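Local coordinates for protein Bug27 (Bordetella pertussis, PDB 2QPQ), which probably acts as a periplasmic solute-binding receptor of the Bug family, capturing a small ligand between the two lobes of a Venus flytrap fold, at residues A94-V99 / L232-A237; A100-V105 / L226-G231; Y133-N138 / M157-Y162. All coordinates share one frame; numbering follows the deposited sequence.

Contact 1. Residues A94-V99 / L232-A237; sequences AAVINV and LLVPGA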
loop_
_atom_site.group_PDB
_atom_site.type_symbol
_atom_site.label_atom_id
_atom_site.label_comp_id
_atom_site.label_asym_id
_atom_site.label_seq_id
_atom_site.Cartn_x
_atom_site.Cartn_y
_atom_site.Cartn_z
ATOM N N ALA A 94 4.213 17.477 1.684
ATOM C CA ALA A 94 2.895 17.987 1.339
ATOM C C ALA A 94 2.365 17.108 0.211
ATOM O O ALA A 94 3.069 16.788 -0.765
ATOM C CB ALA A 94 2.987 19.427 0.869
ATOM N N ALA A 95 1.111 16.737 0.340
ATOM C CA ALA A 95 0.500 15.810 -0.606
ATOM C C ALA A 95 0.119 16.487 -1.903
ATOM O O ALA A 95 -0.272 17.659 -1.918
ATOM C CB ALA A 95 -0.748 15.193 0.033
ATOM N N VAL A 96 0.234 15.749 -3.000
ATOM C CA VAL A 96 -0.180 16.236 -4.321
ATOM C C VAL A 96 -1.397 15.484 -4.817
ATOM O O VAL A 96 -2.463 16.086 -5.115
ATOM C CB VAL A 96 0.956 16.079 -5.348
ATOM C CG1 VAL A 96 0.458 16.486 -6.752
ATOM C CG2 VAL A 96 2.147 16.972 -4.886
ATOM N N ILE A 97 -1.271 14.162 -4.872
ATOM C CA ILE A 97 -2.367 13.358 -5.424
ATOM C C ILE A 97 -2.269 11.924 -4.971
ATOM O O ILE A 97 -1.176 11.375 -4.929
ATOM C CB ILE A 97 -2.415 13.424 -7.010
ATOM C CG1 ILE A 97 -3.624 12.663 -7.579
ATOM C CG2 ILE A 97 -1.079 12.911 -7.654
ATOM C CD1 ILE A 97 -3.852 12.961 -9.120
ATOM N N ASN A 98 -3.421 11.346 -4.619
ATOM C CA ASN A 98 -3.559 9.899 -4.476
ATOM C C ASN A 98 -4.199 9.341 -5.721
ATOM O O ASN A 98 -5.332 9.734 -6.052
ATOM C CB ASN A 98 -4.435 9.574 -3.272
ATOM C CG ASN A 98 -4.716 8.101 -3.151
ATOM O OD1 ASN A 98 -3.829 7.280 -3.394
ATOM N ND2 ASN A 98 -5.955 7.753 -2.775
ATOM N N VAL A 99 -3.485 8.430 -6.399
ATOM C CA VAL A 99 -3.887 7.924 -7.726
ATOM C C VAL A 99 -4.569 6.522 -7.757
ATOM O O VAL A 99 -5.214 6.149 -8.743
ATOM C CB VAL A 99 -2.715 7.967 -8.725
ATOM C CG1 VAL A 99 -2.122 9.380 -8.842
ATOM C CG2 VAL A 99 -1.590 6.991 -8.317
ATOM N N LEU A 232 1.679 10.762 -4.652
ATOM C CA LEU A 232 2.855 11.569 -4.780
ATOM C C LEU A 232 2.793 12.678 -3.746
ATOM O O LEU A 232 1.727 13.328 -3.554
ATOM C CB LEU A 232 2.930 12.159 -6.224
ATOM C CG LEU A 232 3.334 11.071 -7.269
ATOM C CD1 LEU A 232 2.946 11.431 -8.689
ATOM C CD2 LEU A 232 4.835 10.771 -7.219
ATOM N N LEU A 233 3.944 12.873 -3.095
ATOM C CA LEU A 233 4.179 13.996 -2.166
ATOM C C LEU A 233 5.297 14.874 -2.700
ATOM O O LEU A 233 6.065 14.435 -3.581
ATOM C CB LEU A 233 4.576 13.490 -0.762
ATOM C CG LEU A 233 3.833 12.297 -0.149
ATOM C CD1 LEU A 233 4.387 11.888 1.239
ATOM C CD2 LEU A 233 2.310 12.610 -0.036
ATOM N N VAL A 234 5.418 16.088 -2.134
ATOM C CA VAL A 234 6.496 17.028 -2.478
ATOM C C VAL A 234 7.035 17.550 -1.153
ATOM O O VAL A 234 6.461 17.257 -0.099
ATOM C CB VAL A 234 5.998 18.205 -3.352
ATOM C CG1 VAL A 234 5.862 17.727 -4.894
ATOM C CG2 VAL A 234 4.671 18.826 -2.776
ATOM N N PRO A 235 8.149 18.291 -1.186
ATOM C CA PRO A 235 8.601 18.868 0.067
ATOM C C PRO A 235 7.475 19.722 0.707
ATOM O O PRO A 235 6.723 20.406 -0.009
ATOM C CB PRO A 235 9.809 19.713 -0.350
ATOM C CG PRO A 235 10.337 18.991 -1.647
ATOM C CD PRO A 235 9.041 18.628 -2.319
ATOM N N GLY A 236 7.406 19.664 2.045
ATOM C CA GLY A 236 6.414 20.340 2.860
ATOM C C GLY A 236 6.144 21.801 2.556
ATOM O O GLY A 236 5.001 22.226 2.651
ATOM N N ALA A 237 7.160 22.568 2.147
ATOM C CA ALA A 237 6.974 24.012 1.872
ATOM C C ALA A 237 6.492 24.324 0.445
ATOM O O ALA A 237 6.351 25.492 0.074
ATOM C CB ALA A 237 8.294 24.781 2.146
#

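Contact 2. Residues A100-V105 / L226-G231; sequences AYVPSV and LNQWHG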
loop_
_atom_site.group_PDB
_atom_site.type_symbol
_atom_site.label_atom_id
_atom_site.label_comp_id
_atom_site.label_asym_id
_atom_site.label_seq_id
_atom_site.Cartn_x
_atom_site.Cartn_y
_atom_site.Cartn_z
ATOM N N ALA A 100 -4.430 5.747 -6.689
ATOM C CA ALA A 100 -4.950 4.381 -6.672
ATOM C C ALA A 100 -4.970 3.789 -5.287
ATOM O O ALA A 100 -4.033 3.995 -4.471
ATOM C CB ALA A 100 -4.105 3.470 -7.553
ATOM N N TYR A 101 -5.989 2.984 -5.054
ATOM C CA TYR A 101 -6.025 2.126 -3.875
ATOM C C TYR A 101 -5.817 0.699 -4.336
ATOM O O TYR A 101 -6.111 0.357 -5.492
ATOM C CB TYR A 101 -7.373 2.216 -3.199
ATOM C CG TYR A 101 -7.650 3.517 -2.484
ATOM C CD1 TYR A 101 -7.228 3.717 -1.167
ATOM C CD2 TYR A 101 -8.389 4.534 -3.111
ATOM C CE1 TYR A 101 -7.514 4.915 -0.501
ATOM C CE2 TYR A 101 -8.680 5.729 -2.466
ATOM C CZ TYR A 101 -8.239 5.915 -1.160
ATOM O OH TYR A 101 -8.524 7.101 -0.523
ATOM N N VAL A 102 -5.299 -0.139 -3.448
ATOM C CA VAL A 102 -5.425 -1.580 -3.651
ATOM C C VAL A 102 -5.714 -2.233 -2.310
ATOM O O VAL A 102 -4.946 -2.056 -1.336
ATOM C CB VAL A 102 -4.222 -2.245 -4.411
ATOM C CG1 VAL A 102 -2.995 -2.441 -3.489
ATOM C CG2 VAL A 102 -4.633 -3.628 -4.965
ATOM N N PRO A 103 -6.789 -3.028 -2.251
ATOM C CA PRO A 103 -6.961 -3.746 -0.999
ATOM C C PRO A 103 -5.905 -4.857 -0.830
ATOM O O PRO A 103 -5.291 -5.317 -1.812
ATOM C CB PRO A 103 -8.374 -4.324 -1.127
ATOM C CG PRO A 103 -8.568 -4.506 -2.609
ATOM C CD PRO A 103 -7.843 -3.369 -3.252
ATOM N N SER A 104 -5.670 -5.261 0.414
ATOM C CA SER A 104 -5.027 -6.557 0.670
ATOM C C SER A 104 -6.029 -7.702 0.661
ATOM O O SER A 104 -7.241 -7.501 0.787
ATOM C CB SER A 104 -4.211 -6.547 1.969
ATOM O OG SER A 104 -3.211 -5.526 1.894
ATOM N N VAL A 105 -5.505 -8.909 0.502
ATOM C CA VAL A 105 -6.338 -10.087 0.495
ATOM C C VAL A 105 -5.712 -11.177 1.331
ATOM O O VAL A 105 -4.492 -11.369 1.296
ATOM C CB VAL A 105 -6.607 -10.537 -0.954
ATOM C CG1 VAL A 105 -5.272 -10.844 -1.657
ATOM C CG2 VAL A 105 -7.634 -11.681 -0.992
ATOM N N LEU A 226 -8.461 -1.626 5.733
ATOM C CA LEU A 226 -7.078 -1.219 5.548
ATOM C C LEU A 226 -6.732 -1.230 4.071
ATOM O O LEU A 226 -6.110 -2.180 3.558
ATOM C CB LEU A 226 -6.119 -2.069 6.400
ATOM C CG LEU A 226 -4.581 -1.799 6.386
ATOM C CD1 LEU A 226 -4.169 -0.380 6.105
ATOM C CD2 LEU A 226 -3.902 -2.293 7.656
ATOM N N ASN A 227 -7.146 -0.165 3.390
ATOM C CA ASN A 227 -6.906 -0.002 1.969
ATOM C C ASN A 227 -5.608 0.788 1.715
ATOM O O ASN A 227 -5.437 1.873 2.244
ATOM C CB ASN A 227 -8.125 0.701 1.343
ATOM C CG ASN A 227 -8.410 0.262 -0.078
ATOM O OD1 ASN A 227 -7.596 -0.385 -0.731
ATOM N ND2 ASN A 227 -9.551 0.684 -0.593
ATOM N N GLN A 228 -4.702 0.234 0.914
ATOM C CA GLN A 228 -3.438 0.898 0.638
ATOM C C GLN A 228 -3.580 1.919 -0.490
ATOM O O GLN A 228 -4.001 1.590 -1.575
ATOM C CB GLN A 228 -2.388 -0.130 0.266
ATOM C CG GLN A 228 -1.005 0.392 -0.137
ATOM C CD GLN A 228 -0.028 -0.757 -0.234
ATOM O OE1 GLN A 228 0.067 -1.543 0.692
ATOM N NE2 GLN A 228 0.642 -0.902 -1.359
ATOM N N TRP A 229 -3.198 3.144 -0.208
ATOM C CA TRP A 229 -3.156 4.233 -1.199
ATOM C C TRP A 229 -1.765 4.350 -1.760
ATOM O O TRP A 229 -0.787 3.801 -1.197
ATOM C CB TRP A 229 -3.614 5.575 -0.583
ATOM C CG TRP A 229 -3.160 5.901 0.848
ATOM C CD1 TRP A 229 -3.942 5.847 1.978
ATOM C CD2 TRP A 229 -1.878 6.415 1.282
ATOM N NE1 TRP A 229 -3.217 6.258 3.066
ATOM C CE2 TRP A 229 -1.957 6.605 2.673
ATOM C CE3 TRP A 229 -0.663 6.693 0.629
ATOM C CZ2 TRP A 229 -0.865 7.103 3.461
ATOM C CZ3 TRP A 229 0.444 7.180 1.426
ATOM C CH2 TRP A 229 0.312 7.354 2.834
ATOM N N HIS A 230 -1.683 5.075 -2.871
ATOM C CA HIS A 230 -0.471 5.213 -3.671
ATOM C C HIS A 230 -0.550 6.616 -4.229
ATOM O O HIS A 230 -1.517 6.961 -4.914
ATOM C CB HIS A 230 -0.430 4.239 -4.849
ATOM C CG HIS A 230 -0.550 2.800 -4.457
ATOM N ND1 HIS A 230 -1.768 2.211 -4.187
ATOM C CD2 HIS A 230 0.385 1.829 -4.302
ATOM C CE1 HIS A 230 -1.572 0.949 -3.835
ATOM N NE2 HIS A 230 -0.280 0.687 -3.916
ATOM N N GLY A 231 0.453 7.432 -3.943
ATOM C CA GLY A 231 0.393 8.784 -4.431
ATOM C C GLY A 231 1.722 9.442 -4.397
ATOM O O GLY A 231 2.753 8.774 -4.176
HETATM O O HOH W 1 -3.381 -3.613 3.693
#

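Contact 3. Residues Y133-N138 / M157-Y162; sequences YGSCGN and MVHVPY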
loop_
_atom_site.group_PDB
_atom_site.type_symbol
_atom_site.label_atom_id
_atom_site.label_comp_id
_atom_site.label_asym_id
_atom_site.label_seq_id
_atom_site.Cartn_x
_atom_site.Cartn_y
_atom_site.Cartn_z
ATOM N N TYR A 133 0.788 -16.412 9.231
ATOM C CA TYR A 133 0.409 -15.789 7.980
ATOM C C TYR A 133 1.611 -15.100 7.405
ATOM O O TYR A 133 2.309 -14.371 8.116
ATOM C CB TYR A 133 -0.734 -14.794 8.198
ATOM C CG TYR A 133 -0.425 -13.517 8.991
ATOM C CD1 TYR A 133 -0.143 -12.326 8.327
ATOM C CD2 TYR A 133 -0.466 -13.494 10.375
ATOM C CE1 TYR A 133 0.142 -11.157 9.014
ATOM C CE2 TYR A 133 -0.184 -12.300 11.101
ATOM C CZ TYR A 133 0.097 -11.151 10.392
ATOM O OH TYR A 133 0.328 -9.976 11.018
ATOM N N GLY A 134 1.857 -15.314 6.125
ATOM C CA GLY A 134 2.894 -14.535 5.433
ATOM C C GLY A 134 2.420 -13.110 5.151
ATOM O O GLY A 134 1.218 -12.843 5.150
ATOM N N SER A 135 3.355 -12.172 4.985
ATOM C CA SER A 135 3.019 -10.855 4.453
ATOM C C SER A 135 4.091 -10.421 3.479
ATOM O O SER A 135 5.094 -11.085 3.360
ATOM C CB SER A 135 2.883 -9.803 5.569
ATOM O OG SER A 135 4.165 -9.349 5.955
ATOM N N CYS A 136 3.872 -9.265 2.850
ATOM C CA CYS A 136 4.782 -8.629 1.904
ATOM C C CYS A 136 5.986 -7.955 2.623
ATOM O O CYS A 136 6.878 -7.439 1.968
ATOM C CB CYS A 136 3.962 -7.601 1.045
ATOM S SG CYS A 136 2.716 -8.545 0.091
ATOM N N GLY A 137 6.031 -8.007 3.961
ATOM C CA GLY A 137 7.182 -7.500 4.683
ATOM C C GLY A 137 6.854 -6.959 6.061
ATOM O O GLY A 137 5.735 -6.545 6.354
ATOM N N ASN A 138 7.853 -6.991 6.914
ATOM C CA ASN A 138 7.751 -6.426 8.246
ATOM C C ASN A 138 7.434 -4.922 8.155
ATOM O O ASN A 138 8.161 -4.151 7.477
ATOM C CB ASN A 138 9.071 -6.680 8.934
ATOM C CG ASN A 138 8.955 -6.657 10.418
ATOM O OD1 ASN A 138 7.939 -7.052 10.972
ATOM N ND2 ASN A 138 9.985 -6.175 11.073
ATOM N N MET A 157 -2.777 -15.009 15.330
ATOM C CA MET A 157 -2.023 -15.418 14.149
ATOM C C MET A 157 -0.607 -14.886 14.286
ATOM O O MET A 157 -0.420 -13.773 14.785
ATOM C CB MET A 157 -2.618 -14.844 12.866
ATOM C CG MET A 157 -4.061 -15.256 12.607
ATOM S SD MET A 157 -4.623 -14.485 11.075
ATOM C CE MET A 157 -4.353 -12.746 11.387
ATOM N N VAL A 158 0.358 -15.668 13.800
ATOM C CA VAL A 158 1.771 -15.332 13.912
ATOM C C VAL A 158 2.311 -14.861 12.560
ATOM O O VAL A 158 2.259 -15.594 11.575
ATOM C CB VAL A 158 2.594 -16.543 14.399
ATOM C CG1 VAL A 158 4.147 -16.242 14.295
ATOM C CG2 VAL A 158 2.178 -16.913 15.822
ATOM N N HIS A 159 2.854 -13.647 12.541
ATOM C CA HIS A 159 3.313 -13.034 11.285
ATOM C C HIS A 159 4.647 -13.611 10.849
ATOM O O HIS A 159 5.616 -13.702 11.643
ATOM C CB HIS A 159 3.401 -11.518 11.473
ATOM C CG HIS A 159 4.125 -10.791 10.386
ATOM N ND1 HIS A 159 3.763 -10.853 9.055
ATOM C CD2 HIS A 159 5.183 -9.949 10.446
ATOM C CE1 HIS A 159 4.568 -10.075 8.342
ATOM N NE2 HIS A 159 5.435 -9.520 9.166
ATOM N N VAL A 160 4.703 -14.008 9.585
ATOM C CA VAL A 160 5.957 -14.444 9.010
ATOM C C VAL A 160 6.216 -13.520 7.800
ATOM O O VAL A 160 5.442 -13.526 6.817
ATOM C CB VAL A 160 5.894 -15.954 8.592
ATOM C CG1 VAL A 160 7.192 -16.354 7.845
ATOM C CG2 VAL A 160 5.598 -16.916 9.826
ATOM N N PRO A 161 7.255 -12.667 7.884
ATOM C CA PRO A 161 7.434 -11.708 6.815
ATOM C C PRO A 161 8.161 -12.315 5.622
ATOM O O PRO A 161 9.037 -13.167 5.800
ATOM C CB PRO A 161 8.291 -10.619 7.462
ATOM C CG PRO A 161 9.160 -11.410 8.463
ATOM C CD PRO A 161 8.242 -12.482 8.976
ATOM N N TYR A 162 7.814 -11.821 4.433
ATOM C CA TYR A 162 8.547 -12.127 3.211
ATOM C C TYR A 162 9.120 -10.857 2.592
ATOM O O TYR A 162 8.653 -9.755 2.850
ATOM C CB TYR A 162 7.612 -12.819 2.186
ATOM C CG TYR A 162 7.300 -14.253 2.613
ATOM C CD1 TYR A 162 7.989 -15.313 2.080
ATOM C CD2 TYR A 162 6.334 -14.517 3.592
ATOM C CE1 TYR A 162 7.712 -16.632 2.474
ATOM C CE2 TYR A 162 6.059 -15.839 4.013
ATOM C CZ TYR A 162 6.767 -16.870 3.451
ATOM O OH TYR A 162 6.546 -18.155 3.864
#

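Contact 1. Residues A94-V99 / L232-A237
The flat groups here are peptide units, and the Ala94 carbonyl meets three groups of the partner strand: Val234 N donates to Ala94 O in the carbonyl plane at 2.8 Å, while Val234 CG2 presses on the same Ala94 O at 3.3 Å and Leu233 CA adds a CA-H...O contact. In return Ala94 N reaches Val234 O, tilted 27° from its carbonyl plane. Further along, Leu232 O faces two donors, Val96 N at 2.9 Å and, weakly, Ile97 N at 3.4 Å; Leu232 N donates to Ile97 O. With Val96 and Ile97 both opposite Leu232, this is a classic beta bulge, made by the helix-like turn of the backbone at Val96 (psi -56°). The extra residue shifts the antiparallel register by one and lets Val96 point toward the partner strand. CG1 of Val96 lies anti to the backbone N (chi1 175°), which leaves CG2 beside that N and 3.8 Å from CG2 of Val234; the two valines cross at about a right angle. Ala94, Ile97, Leu232 and Val234 share one face of the sheet, where helix 240-254 brings Arg243, Tyr247 and Ile250. On the other face CD2 of Leu233 lies 4.0 Å from CB of Ala95, and Phe278 packs on both. The outward-turned Ala95 N and O are satisfied by Gln279 and Arg243. Between 94-99 and 232-237 no side chain makes a hydrogen bond; that of Asn98 turns to His230 N and Asp273. Backbone bonds thus set the register, and apolar side chains fill both faces of this buried pair.

Contact 2. Residues A100-V105 / L226-G231
His230 makes a side-chain hydrogen bond to the partner strand: its ND1 donates to Ala100 O at 2.9 Å, nearly straight (163°). The acceptor lies in the imidazole plane, but ND1 approaches from above the Ala100 carbonyl plane, off its lone pairs. Two backbone bonds join Val102 to Gln228, Val102 N to Gln228 O at 2.9 Å and Gln228 N to Val102 O at 3.2 Å. Tyr101 CA adds a CA-H...O contact to Gln228 O. At the far end a water bridges the two segments, 2.6 Å from Ser104 OG and donating to Leu226 O at 3.1 Å; Ser104 OG is also bonded by Gln142. These are two long strands running antiparallel from one lobe into the other, an arrangement consistent with the hinge of a two-lobed periplasmic binding protein. Gln228 probably faces the ligand pocket: its amide bonds Gln142 and a citrate, itself probably from the crystallisation liquor. Among the packing contacts, CG1 of Val102 sits at the edge of the His230 ring, 3.7 Å from CE1, placed between the backbone N and carbonyl carbon by a chi1 of 77°. On the opposite face of the sheet the Tyr101 ring packs against the Asn227 side chain, the two side chains crossing at about a right angle. Tyr101 CE1 touches Trp229 CB at 4.0 Å and lies near the plane of the indole, at its edge. Trp229 turns its end away, where NE1 bonds Asp285 and the ring meets Phe278 edge-to-face.

Contact 3. Residues Y133-N138 / M157-Y162
Tyr133 and Val160 are joined by the shortest bond of this parallel pair, Val160 N to Tyr133 O at 2.8 Å, and Tyr133 N donates to Val158 O at 2.9 Å. Two longer, more bent bonds follow: Ser135 N to Val160 O at 3.1 Å and Tyr162 N to Ser135 O at 3.0 Å, the last carrying the pairing just past the strand end. Beyond it Gly137 N donates back to Ser135 OG in an ST turn, although the exact position of that hydroxyl is doubtful. With CG between the backbone N and the carbonyl carbon (chi1 68°), the Tyr133 ring lies beside the partner strand, and His159 CA sits over one face, 3.9 Å from the ring centroid, in a CH-pi contact. Met157 packs CB on Tyr133 CD2 at 3.6 Å, with its sulfur in an oblique Met-aromatic contact. The Tyr133 hydroxyl bonds Glu147 and His143 O, tying the ring to helix 141-153, and His143 stacks on His159. Gly134 CA lies at the edge of the Tyr162 ring, 3.7 Å from CE2. Strand 132-135, helix 141-153 and strand 158-161 form a beta-alpha-beta unit, with Cys136 after the first strand linked to Cys165 by a disulfide.

How the contacts relate
Contacts 1 and 2 are successive lengths of the same antiparallel ladder, strand 93-109 against strand 227-235, with centres about 17 Å apart. They meet at His230, whose backbone N and O probably bond Asn98 OD1 and Val99 N. Contact 3 lies on the other side of the chain's centre from contact 1, about 29 Å between centres; along the chain it is nested inside the loops closed by contacts 1 and 2. Contact 2 comes closer to contact 3, about 7 Å between nearest atoms. A bound citrate, probably from the crystallisation liquor, may mark the ligand pocket: Gln228 of contact 2 bonds it, and nearest atoms of the Cys136 side chain in contact 3 and the citrate are about 4 Å apart.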